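Local coordinates for protein formiminotetrahydrofolate cyclodeaminase (Thermotoga maritima, PDB 1O5H) that probably catalyses the ring closure of 5-formiminotetrahydrofolate to 5,10-methenyltetrahydrofolate with release of ammonia, at residues Leu88-Val99 with Ala113-Val124; Gly36-Ala47 with Leu156-Asn167. All coordinates share one frame; numbering follows the deposited sequence.

How the contacts relate
Both contacts are antiparallel helix pairs of an all-helical fold, and together they bring four helices side by side. Contact 1 joins helices 68-100 and 107-141, which follow each other in the chain; contact 2 joins helix 36-56 to helix 147-172, bracketing that pair in sequence. Their centres lie about 14 Å apart. Contact 2 is the more central, with its centre about 5 Å from that of the chain against about 14 Å for contact 1, and it borders the second subunit. The two meet directly: Val124 CG1 packs 3.5 Å from Glu164 CG, and Asp92 OD2 comes within 3.5 Å of Ala38 N. Glu164 and Ser41 of contact 2 thus have a wall built by contact 1.

Contact 1: residues Leu88-Val99 with Ala113-Val124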
loop_
_atom_site.group_PDB
_atom_site.type_symbol
_atom_site.label_atom_id
_atom_site.label_comp_id
_atom_site.label_asym_id
_atom_site.label_seq_id
_atom_site.Cartn_x
_atom_site.Cartn_y
_atom_site.Cartn_z
ATOM N N LEU A 88 15.016 3.578 4.789
ATOM C CA LEU A 88 15.219 2.743 3.591
ATOM C C LEU A 88 14.678 3.375 2.319
ATOM O O LEU A 88 15.134 3.075 1.233
ATOM C CB LEU A 88 14.656 1.339 3.783
ATOM C CG LEU A 88 15.467 0.509 4.769
ATOM C CD1 LEU A 88 14.678 -0.647 5.305
ATOM C CD2 LEU A 88 16.722 0.026 4.108
ATOM N N ALA A 89 13.700 4.255 2.455
ATOM C CA ALA A 89 13.212 4.988 1.316
ATOM C C ALA A 89 14.326 5.904 0.850
ATOM O O ALA A 89 14.638 5.908 -0.328
ATOM C CB ALA A 89 11.974 5.761 1.678
ATOM N N LYS A 90 14.950 6.643 1.768
ATOM C CA LYS A 90 16.084 7.540 1.465
ATOM C C LYS A 90 17.175 6.746 0.753
ATOM O O LYS A 90 17.644 7.145 -0.315
ATOM C CB LYS A 90 16.624 8.143 2.773
ATOM C CG LYS A 90 17.626 9.295 2.723
ATOM C CD LYS A 90 17.975 9.623 4.201
ATOM C CE LYS A 90 19.248 10.451 4.496
ATOM N NZ LYS A 90 19.511 11.695 3.716
ATOM N N LYS A 91 17.556 5.609 1.341
ATOM C CA LYS A 91 18.589 4.763 0.760
ATOM C C LYS A 91 18.237 4.380 -0.657
ATOM O O LYS A 91 19.084 4.474 -1.527
ATOM C CB LYS A 91 18.811 3.501 1.578
ATOM C CG LYS A 91 19.656 3.687 2.805
ATOM C CD LYS A 91 20.538 2.471 2.998
ATOM C CE LYS A 91 21.598 2.705 4.073
ATOM N NZ LYS A 91 21.111 2.204 5.383
ATOM N N ASP A 92 16.993 3.960 -0.896
ATOM C CA ASP A 92 16.569 3.523 -2.229
ATOM C C ASP A 92 16.860 4.587 -3.275
ATOM O O ASP A 92 17.289 4.267 -4.380
ATOM C CB ASP A 92 15.084 3.189 -2.246
ATOM C CG ASP A 92 14.583 2.726 -3.628
ATOM O OD1 ASP A 92 14.613 1.499 -3.887
ATOM O OD2 ASP A 92 14.095 3.507 -4.490
HETATM N N MSE A 93 16.641 5.848 -2.922
HETATM C CA MSE A 93 16.866 6.936 -3.860
HETATM C C MSE A 93 18.325 7.206 -4.000
HETATM O O MSE A 93 18.805 7.453 -5.091
HETATM C CB MSE A 93 16.139 8.186 -3.418
HETATM C CG MSE A 93 14.708 7.866 -3.012
HETATM SE SE MSE A 93 13.673 9.396 -2.375
HETATM C CE MSE A 93 12.395 8.462 -1.135
ATOM N N GLU A 94 19.039 7.128 -2.895
ATOM C CA GLU A 94 20.477 7.249 -2.942
ATOM C C GLU A 94 21.097 6.110 -3.728
ATOM O O GLU A 94 21.986 6.324 -4.545
ATOM C CB GLU A 94 21.045 7.273 -1.541
ATOM C CG GLU A 94 20.639 8.491 -0.737
ATOM C CD GLU A 94 21.188 8.440 0.671
ATOM O OE1 GLU A 94 22.051 7.574 0.936
ATOM O OE2 GLU A 94 20.751 9.253 1.517
ATOM N N ALA A 95 20.616 4.898 -3.489
ATOM C CA ALA A 95 21.178 3.729 -4.138
ATOM C C ALA A 95 21.027 3.830 -5.641
ATOM O O ALA A 95 21.936 3.447 -6.384
ATOM C CB ALA A 95 20.535 2.467 -3.617
ATOM N N PHE A 96 19.887 4.364 -6.078
ATOM C CA PHE A 96 19.605 4.515 -7.506
ATOM C C PHE A 96 20.513 5.533 -8.145
ATOM O O PHE A 96 20.965 5.326 -9.255
ATOM C CB PHE A 96 18.156 4.916 -7.769
ATOM C CG PHE A 96 17.763 4.841 -9.221
ATOM C CD1 PHE A 96 18.231 5.796 -10.142
ATOM C CD2 PHE A 96 16.914 3.806 -9.675
ATOM C CE1 PHE A 96 17.874 5.724 -11.497
ATOM C CE2 PHE A 96 16.534 3.720 -11.034
ATOM C CZ PHE A 96 17.018 4.685 -11.947
ATOM N N GLU A 97 20.754 6.644 -7.456
ATOM C CA GLU A 97 21.673 7.669 -7.956
ATOM C C GLU A 97 23.041 7.076 -8.157
ATOM O O GLU A 97 23.617 7.203 -9.222
ATOM C CB GLU A 97 21.810 8.853 -6.993
ATOM C CG GLU A 97 20.506 9.515 -6.572
ATOM C CD GLU A 97 19.849 10.358 -7.660
ATOM O OE1 GLU A 97 20.410 10.474 -8.773
ATOM O OE2 GLU A 97 18.757 10.916 -7.386
ATOM N N LYS A 98 23.552 6.430 -7.119
ATOM C CA LYS A 98 24.849 5.793 -7.156
ATOM C C LYS A 98 25.012 4.770 -8.298
ATOM O O LYS A 98 26.016 4.792 -8.992
ATOM C CB LYS A 98 25.123 5.163 -5.808
ATOM C CG LYS A 98 26.553 4.844 -5.584
ATOM C CD LYS A 98 26.744 4.012 -4.333
ATOM C CE LYS A 98 28.229 3.770 -4.084
ATOM N NZ LYS A 98 28.476 3.137 -2.759
ATOM N N VAL A 99 24.030 3.894 -8.508
ATOM C CA VAL A 99 24.054 2.963 -9.656
ATOM C C VAL A 99 24.052 3.697 -11.008
ATOM O O VAL A 99 24.926 3.461 -11.838
ATOM C CB VAL A 99 22.898 1.921 -9.602
ATOM C CG1 VAL A 99 22.647 1.266 -10.978
ATOM C CG2 VAL A 99 23.191 0.864 -8.552
ATOM N N ALA A 113 27.832 -1.152 -6.622
ATOM C CA ALA A 113 26.706 -0.260 -6.399
ATOM C C ALA A 113 25.439 -1.060 -6.547
ATOM O O ALA A 113 24.532 -0.966 -5.713
ATOM C CB ALA A 113 26.724 0.861 -7.389
ATOM N N LEU A 114 25.396 -1.860 -7.611
ATOM C CA LEU A 114 24.288 -2.763 -7.843
ATOM C C LEU A 114 23.972 -3.631 -6.611
ATOM O O LEU A 114 22.803 -3.825 -6.290
ATOM C CB LEU A 114 24.567 -3.611 -9.072
ATOM C CG LEU A 114 24.408 -2.954 -10.438
ATOM C CD1 LEU A 114 25.171 -3.794 -11.442
ATOM C CD2 LEU A 114 22.931 -2.853 -10.826
ATOM N N LYS A 115 25.008 -4.107 -5.915
ATOM C CA LYS A 115 24.826 -4.930 -4.719
ATOM C C LYS A 115 24.159 -4.141 -3.623
ATOM O O LYS A 115 23.179 -4.591 -3.031
ATOM C CB LYS A 115 26.152 -5.492 -4.199
ATOM C CG LYS A 115 26.672 -6.709 -4.968
ATOM C CD LYS A 115 28.024 -7.160 -4.443
ATOM C CE LYS A 115 28.809 -7.945 -5.480
ATOM N NZ LYS A 115 29.617 -8.951 -4.761
ATOM N N GLU A 116 24.692 -2.957 -3.351
ATOM C CA GLU A 116 24.123 -2.115 -2.311
ATOM C C GLU A 116 22.683 -1.840 -2.646
ATOM O O GLU A 116 21.817 -1.991 -1.793
ATOM C CB GLU A 116 24.885 -0.807 -2.169
ATOM C CG GLU A 116 26.193 -0.954 -1.419
ATOM C CD GLU A 116 26.970 0.343 -1.330
ATOM O OE1 GLU A 116 26.471 1.382 -1.817
ATOM O OE2 GLU A 116 28.091 0.325 -0.774
ATOM N N ALA A 117 22.423 -1.469 -3.899
ATOM C CA ALA A 117 21.069 -1.145 -4.322
ATOM C C ALA A 117 20.107 -2.311 -4.105
ATOM O O ALA A 117 19.007 -2.132 -3.607
ATOM C CB ALA A 117 21.058 -0.724 -5.744
ATOM N N ALA A 118 20.535 -3.509 -4.457
ATOM C CA ALA A 118 19.700 -4.664 -4.276
ATOM C C ALA A 118 19.399 -4.916 -2.795
ATOM O O ALA A 118 18.365 -5.477 -2.463
ATOM C CB ALA A 118 20.371 -5.849 -4.903
ATOM N N SER A 119 20.289 -4.483 -1.909
ATOM C CA SER A 119 20.139 -4.760 -0.479
ATOM C C SER A 119 19.025 -3.950 0.101
ATOM O O SER A 119 18.426 -4.345 1.105
ATOM C CB SER A 119 21.414 -4.442 0.306
ATOM O OG SER A 119 22.457 -5.291 -0.112
ATOM N N VAL A 120 18.761 -2.799 -0.504
ATOM C CA VAL A 120 17.792 -1.897 0.078
ATOM C C VAL A 120 16.410 -2.534 0.154
ATOM O O VAL A 120 15.898 -2.705 1.271
ATOM C CB VAL A 120 17.754 -0.548 -0.610
ATOM C CG1 VAL A 120 16.590 0.267 -0.077
ATOM C CG2 VAL A 120 19.062 0.158 -0.385
ATOM N N PRO A 121 15.822 -2.951 -0.980
ATOM C CA PRO A 121 14.496 -3.598 -0.920
ATOM C C PRO A 121 14.547 -4.870 -0.087
ATOM O O PRO A 121 13.616 -5.148 0.656
ATOM C CB PRO A 121 14.140 -3.885 -2.381
ATOM C CG PRO A 121 15.393 -3.688 -3.185
ATOM C CD PRO A 121 16.336 -2.883 -2.357
HETATM N N MSE A 122 15.647 -5.605 -0.168
HETATM C CA MSE A 122 15.843 -6.760 0.689
HETATM C C MSE A 122 15.588 -6.373 2.138
HETATM O O MSE A 122 14.822 -7.038 2.836
HETATM C CB MSE A 122 17.259 -7.317 0.502
HETATM C CG MSE A 122 17.462 -8.733 1.020
HETATM SE SE MSE A 122 16.052 -10.067 0.630
HETATM C CE MSE A 122 16.174 -10.097 -1.169
ATOM N N ASP A 123 16.199 -5.272 2.571
ATOM C CA ASP A 123 16.022 -4.799 3.940
ATOM C C ASP A 123 14.581 -4.438 4.217
ATOM O O ASP A 123 14.045 -4.834 5.248
ATOM C CB ASP A 123 16.993 -3.676 4.268
ATOM C CG ASP A 123 18.419 -4.200 4.442
ATOM O OD1 ASP A 123 18.557 -5.440 4.592
ATOM O OD2 ASP A 123 19.457 -3.484 4.439
ATOM N N VAL A 124 13.934 -3.754 3.274
ATOM C CA VAL A 124 12.524 -3.429 3.425
ATOM C C VAL A 124 11.741 -4.695 3.675
ATOM O O VAL A 124 10.903 -4.738 4.579
ATOM C CB VAL A 124 11.930 -2.730 2.193
ATOM C CG1 VAL A 124 10.455 -2.534 2.385
ATOM C CG2 VAL A 124 12.591 -1.393 1.972
#
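Val120 of helix 107-141 is a knob in a hole formed by Leu88, Lys91, Asp92 and Ala95 of helix 68-100, within an antiparallel helical hairpin whose segments cross at -159° with axes 8.9 Å apart. Its two methyls share the hole. With CG1 anti to the backbone N (chi1 172°), Val120 CG1 lies 3.4 Å from Leu88 O and also meets Asp92 CB, while Val120 CG2 rests 3.9 Å from Lys91 CB. Further along, the side chains shrink to two methyls, and the CA atoms of Ala95 and Ala117 close to 4.9 Å. Val99 then lays its CG2 on the backbone of the opposite helix, 3.6 Å from Ala113 C, and turns its CG1 to CD2 of Leu114, whose side chain runs roughly perpendicular to it. Toward the other end Leu88 splits its fork: CD2 comes 3.7 Å from Asp123 CB, and CD1 faces the backbone N of Val124. Leu88 and Val124 both touch Ser41 of helix 36-56, and Pro121, at whose N the helix is kinked, touches Glu164 of helix 147-172. On the solvent-exposed side an extended Lys98 makes a salt bridge with Glu116: Lys98 NZ approaches Glu116 OE1 at 2.8 Å on the syn side of the carboxylate, 28° out of its plane.

Contact 2: residues Gly36-Ala47 with Leu156-Asn167; sequences GGAVGSVVGAMA and LCHAVFQVEKVN
The glycine-rich face of helix 36-56 packs against Val160, Val163 and Glu164 of helix 147-172 in a fully buried antiparallel pair near the centre of this all-helical fold, beside the second subunit. Gly36, Gly40 and Gly44 recur at every fourth position, as in GxxxG helix packing, and Gly37 widens the bare surface. The segments cross at -157° with axes 8.8 Å apart, and side chains of the second helix meet backbone on the first. Val160 stands over Gly40: its CG1 lies 3.4 Å from Gly40 O, already the acceptor of the Gly44 N hydrogen bond within the helix. Val160 CG2 is 3.6 Å from Val43 CG1, the two valines lying alongside each other and pointing opposite ways. One turn away Val163 repeats the approach, placing CG1 3.7 Å from Gly36 O. At the far end the side chains that meet are apolar, Ala47 CB and Leu156 CB at 4.0 Å.

The dimer partner closes the neighbouring side, where Val43 and Met46 pack on Met46 of the second subunit and Leu156 on its Val39. Polar groups gather at the start of helix 36-56. Asn167 OD1 comes 3.0 Å from Gly37 N, but at an angle too poor for a hydrogen bond; this oxygen instead accepts one from Asn152 ND2 of the second subunit. Gly36 N is hydrogen-bonded to Asp149 OD1, also of the second subunit. Glu164, touched by Pro121 and Val124 of helix 107-141, bends at chi2 (-66°) and curls its carboxylate over the first turn. This sets Glu164 OE1 3.5 Å from Gly37 CA, and Glu164 OE2 lies 2.7 Å from Gly37 O.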
loop_
_atom_site.group_PDB
_atom_site.type_symbol
_atom_site.label_atom_id
_atom_site.label_comp_id
_atom_site.label_asym_id
_atom_site.label_seq_id
_atom_site.Cartn_x
_atom_site.Cartn_y
_atom_site.Cartn_z
ATOM N N GLY A 36 9.310 2.838 -7.225
ATOM C CA GLY A 36 8.427 1.876 -6.586
ATOM C C GLY A 36 8.906 1.468 -5.213
ATOM O O GLY A 36 8.154 1.578 -4.225
ATOM N N GLY A 37 10.174 1.034 -5.152
ATOM C CA GLY A 37 10.803 0.551 -3.924
ATOM C C GLY A 37 10.608 1.545 -2.825
ATOM O O GLY A 37 10.097 1.175 -1.770
ATOM N N ALA A 38 10.971 2.810 -3.078
ATOM C CA ALA A 38 10.734 3.890 -2.112
ATOM C C ALA A 38 9.266 3.942 -1.679
ATOM O O ALA A 38 8.976 3.906 -0.460
ATOM C CB ALA A 38 11.168 5.211 -2.656
ATOM N N VAL A 39 8.348 3.971 -2.657
ATOM C CA VAL A 39 6.921 3.994 -2.332
ATOM C C VAL A 39 6.569 2.830 -1.406
ATOM O O VAL A 39 5.912 3.026 -0.373
ATOM C CB VAL A 39 6.059 3.946 -3.582
ATOM C CG1 VAL A 39 4.609 3.845 -3.225
ATOM C CG2 VAL A 39 6.280 5.170 -4.436
ATOM N N GLY A 40 7.032 1.629 -1.774
ATOM C CA GLY A 40 6.893 0.430 -0.951
ATOM C C GLY A 40 7.257 0.643 0.516
ATOM O O GLY A 40 6.441 0.360 1.422
ATOM N N SER A 41 8.467 1.149 0.769
ATOM C CA SER A 41 8.823 1.520 2.137
ATOM C C SER A 41 7.814 2.444 2.802
ATOM O O SER A 41 7.471 2.258 3.979
ATOM C CB SER A 41 10.179 2.184 2.190
ATOM O OG SER A 41 11.166 1.254 1.807
ATOM N N VAL A 42 7.362 3.454 2.069
ATOM C CA VAL A 42 6.452 4.421 2.655
ATOM C C VAL A 42 5.140 3.730 2.991
ATOM O O VAL A 42 4.558 3.922 4.081
ATOM C CB VAL A 42 6.210 5.593 1.737
ATOM C CG1 VAL A 42 5.236 6.559 2.393
ATOM C CG2 VAL A 42 7.531 6.275 1.452
ATOM N N VAL A 43 4.698 2.886 2.075
ATOM C CA VAL A 43 3.503 2.114 2.345
ATOM C C VAL A 43 3.753 1.229 3.535
ATOM O O VAL A 43 2.930 1.138 4.423
ATOM C CB VAL A 43 3.089 1.278 1.160
ATOM C CG1 VAL A 43 1.946 0.455 1.543
ATOM C CG2 VAL A 43 2.725 2.186 -0.043
ATOM N N GLY A 44 4.921 0.610 3.591
ATOM C CA GLY A 44 5.195 -0.299 4.686
ATOM C C GLY A 44 5.068 0.449 5.992
ATOM O O GLY A 44 4.508 -0.047 6.966
ATOM N N ALA A 45 5.604 1.662 6.007
ATOM C CA ALA A 45 5.608 2.481 7.201
ATOM C C ALA A 45 4.193 2.694 7.665
ATOM O O ALA A 45 3.906 2.542 8.825
ATOM C CB ALA A 45 6.272 3.794 6.911
HETATM N N MSE A 46 3.298 3.016 6.745
HETATM C CA MSE A 46 1.910 3.218 7.097
HETATM C C MSE A 46 1.277 1.933 7.594
HETATM O O MSE A 46 0.436 1.966 8.502
HETATM C CB MSE A 46 1.136 3.760 5.908
HETATM C CG MSE A 46 1.435 5.214 5.631
HETATM SE SE MSE A 46 0.647 5.752 3.946
HETATM C CE MSE A 46 1.420 4.470 2.886
ATOM N N ALA A 47 1.669 0.800 7.016
ATOM C CA ALA A 47 1.146 -0.478 7.497
ATOM C C ALA A 47 1.551 -0.721 8.939
ATOM O O ALA A 47 0.735 -1.182 9.745
ATOM C CB ALA A 47 1.599 -1.612 6.641
ATOM N N LEU A 156 -1.651 -4.605 3.123
ATOM C CA LEU A 156 -0.604 -3.684 2.690
ATOM C C LEU A 156 0.764 -4.327 2.849
ATOM O O LEU A 156 1.569 -4.302 1.925
ATOM C CB LEU A 156 -0.663 -2.386 3.474
ATOM C CG LEU A 156 -1.993 -1.659 3.369
ATOM C CD1 LEU A 156 -1.944 -0.447 4.262
ATOM C CD2 LEU A 156 -2.281 -1.274 1.934
ATOM N N CYS A 157 0.996 -4.934 4.010
ATOM C CA CYS A 157 2.214 -5.676 4.254
ATOM C C CYS A 157 2.567 -6.581 3.059
ATOM O O CYS A 157 3.624 -6.441 2.425
ATOM C CB CYS A 157 2.053 -6.508 5.510
ATOM S SG CYS A 157 3.529 -7.438 5.934
ATOM N N HIS A 158 1.656 -7.480 2.733
ATOM C CA HIS A 158 1.850 -8.369 1.619
ATOM C C HIS A 158 2.206 -7.635 0.314
ATOM O O HIS A 158 3.136 -8.039 -0.406
ATOM C CB HIS A 158 0.589 -9.186 1.442
ATOM C CG HIS A 158 0.675 -10.193 0.348
ATOM N ND1 HIS A 158 0.020 -10.040 -0.856
ATOM C CD2 HIS A 158 1.337 -11.371 0.274
ATOM C CE1 HIS A 158 0.270 -11.085 -1.627
ATOM N NE2 HIS A 158 1.064 -11.909 -0.962
ATOM N N ALA A 159 1.484 -6.564 -0.006
ATOM C CA ALA A 159 1.787 -5.838 -1.243
ATOM C C ALA A 159 3.214 -5.274 -1.208
ATOM O O ALA A 159 3.927 -5.321 -2.209
ATOM C CB ALA A 159 0.775 -4.706 -1.487
ATOM N N VAL A 160 3.612 -4.719 -0.062
ATOM C CA VAL A 160 4.903 -4.118 0.041
ATOM C C VAL A 160 5.890 -5.232 -0.257
ATOM O O VAL A 160 6.802 -5.072 -1.071
ATOM C CB VAL A 160 5.154 -3.525 1.416
ATOM C CG1 VAL A 160 6.583 -2.989 1.496
ATOM C CG2 VAL A 160 4.176 -2.398 1.677
ATOM N N PHE A 161 5.674 -6.390 0.340
ATOM C CA PHE A 161 6.554 -7.466 0.032
ATOM C C PHE A 161 6.591 -7.694 -1.470
ATOM O O PHE A 161 7.663 -7.852 -2.063
ATOM C CB PHE A 161 6.175 -8.767 0.732
ATOM C CG PHE A 161 6.820 -9.947 0.112
ATOM C CD1 PHE A 161 8.166 -10.245 0.392
ATOM C CD2 PHE A 161 6.140 -10.705 -0.848
ATOM C CE1 PHE A 161 8.819 -11.362 -0.219
ATOM C CE2 PHE A 161 6.781 -11.806 -1.481
ATOM C CZ PHE A 161 8.128 -12.133 -1.153
ATOM N N GLN A 162 5.435 -7.748 -2.102
ATOM C CA GLN A 162 5.469 -7.947 -3.554
ATOM C C GLN A 162 6.244 -6.859 -4.247
ATOM O O GLN A 162 7.062 -7.169 -5.091
ATOM C CB GLN A 162 4.085 -8.092 -4.134
ATOM C CG GLN A 162 3.500 -9.454 -3.798
ATOM C CD GLN A 162 2.019 -9.542 -4.087
ATOM O OE1 GLN A 162 1.265 -8.565 -3.921
ATOM N NE2 GLN A 162 1.589 -10.718 -4.514
ATOM N N VAL A 163 6.029 -5.596 -3.859
ATOM C CA VAL A 163 6.701 -4.460 -4.502
ATOM C C VAL A 163 8.194 -4.693 -4.417
ATOM O O VAL A 163 8.896 -4.740 -5.434
ATOM C CB VAL A 163 6.364 -3.126 -3.823
ATOM C CG1 VAL A 163 7.331 -2.066 -4.234
ATOM C CG2 VAL A 163 4.967 -2.682 -4.158
ATOM N N GLU A 164 8.672 -4.893 -3.203
ATOM C CA GLU A 164 10.088 -4.969 -2.972
ATOM C C GLU A 164 10.743 -6.185 -3.603
ATOM O O GLU A 164 11.886 -6.097 -4.049
ATOM C CB GLU A 164 10.348 -4.921 -1.491
ATOM C CG GLU A 164 9.684 -3.711 -0.870
ATOM C CD GLU A 164 10.265 -2.399 -1.337
ATOM O OE1 GLU A 164 11.296 -2.406 -2.040
ATOM O OE2 GLU A 164 9.700 -1.343 -0.982
ATOM N N LYS A 165 10.026 -7.302 -3.673
ATOM C CA LYS A 165 10.553 -8.487 -4.331
ATOM C C LYS A 165 10.886 -8.142 -5.759
ATOM O O LYS A 165 12.013 -8.440 -6.233
ATOM C CB LYS A 165 9.536 -9.606 -4.344
ATOM C CG LYS A 165 10.010 -10.844 -5.034
ATOM C CD LYS A 165 8.918 -11.899 -5.048
ATOM C CE LYS A 165 9.464 -13.200 -5.600
ATOM N NZ LYS A 165 8.366 -14.166 -5.641
ATOM N N VAL A 166 9.948 -7.499 -6.456
ATOM C CA VAL A 166 10.269 -7.072 -7.808
ATOM C C VAL A 166 11.539 -6.198 -7.830
ATOM O O VAL A 166 12.431 -6.390 -8.676
ATOM C CB VAL A 166 9.086 -6.401 -8.499
ATOM C CG1 VAL A 166 9.548 -5.475 -9.647
ATOM C CG2 VAL A 166 8.136 -7.465 -9.011
ATOM N N ASN A 167 11.646 -5.273 -6.881
ATOM C CA ASN A 167 12.805 -4.414 -6.875
ATOM C C ASN A 167 14.104 -5.146 -6.538
ATOM O O ASN A 167 15.147 -4.884 -7.156
ATOM C CB ASN A 167 12.548 -3.168 -6.042
ATOM C CG ASN A 167 11.479 -2.285 -6.664
ATOM O OD1 ASN A 167 10.576 -1.823 -5.986
ATOM N ND2 ASN A 167 11.562 -2.076 -7.968
#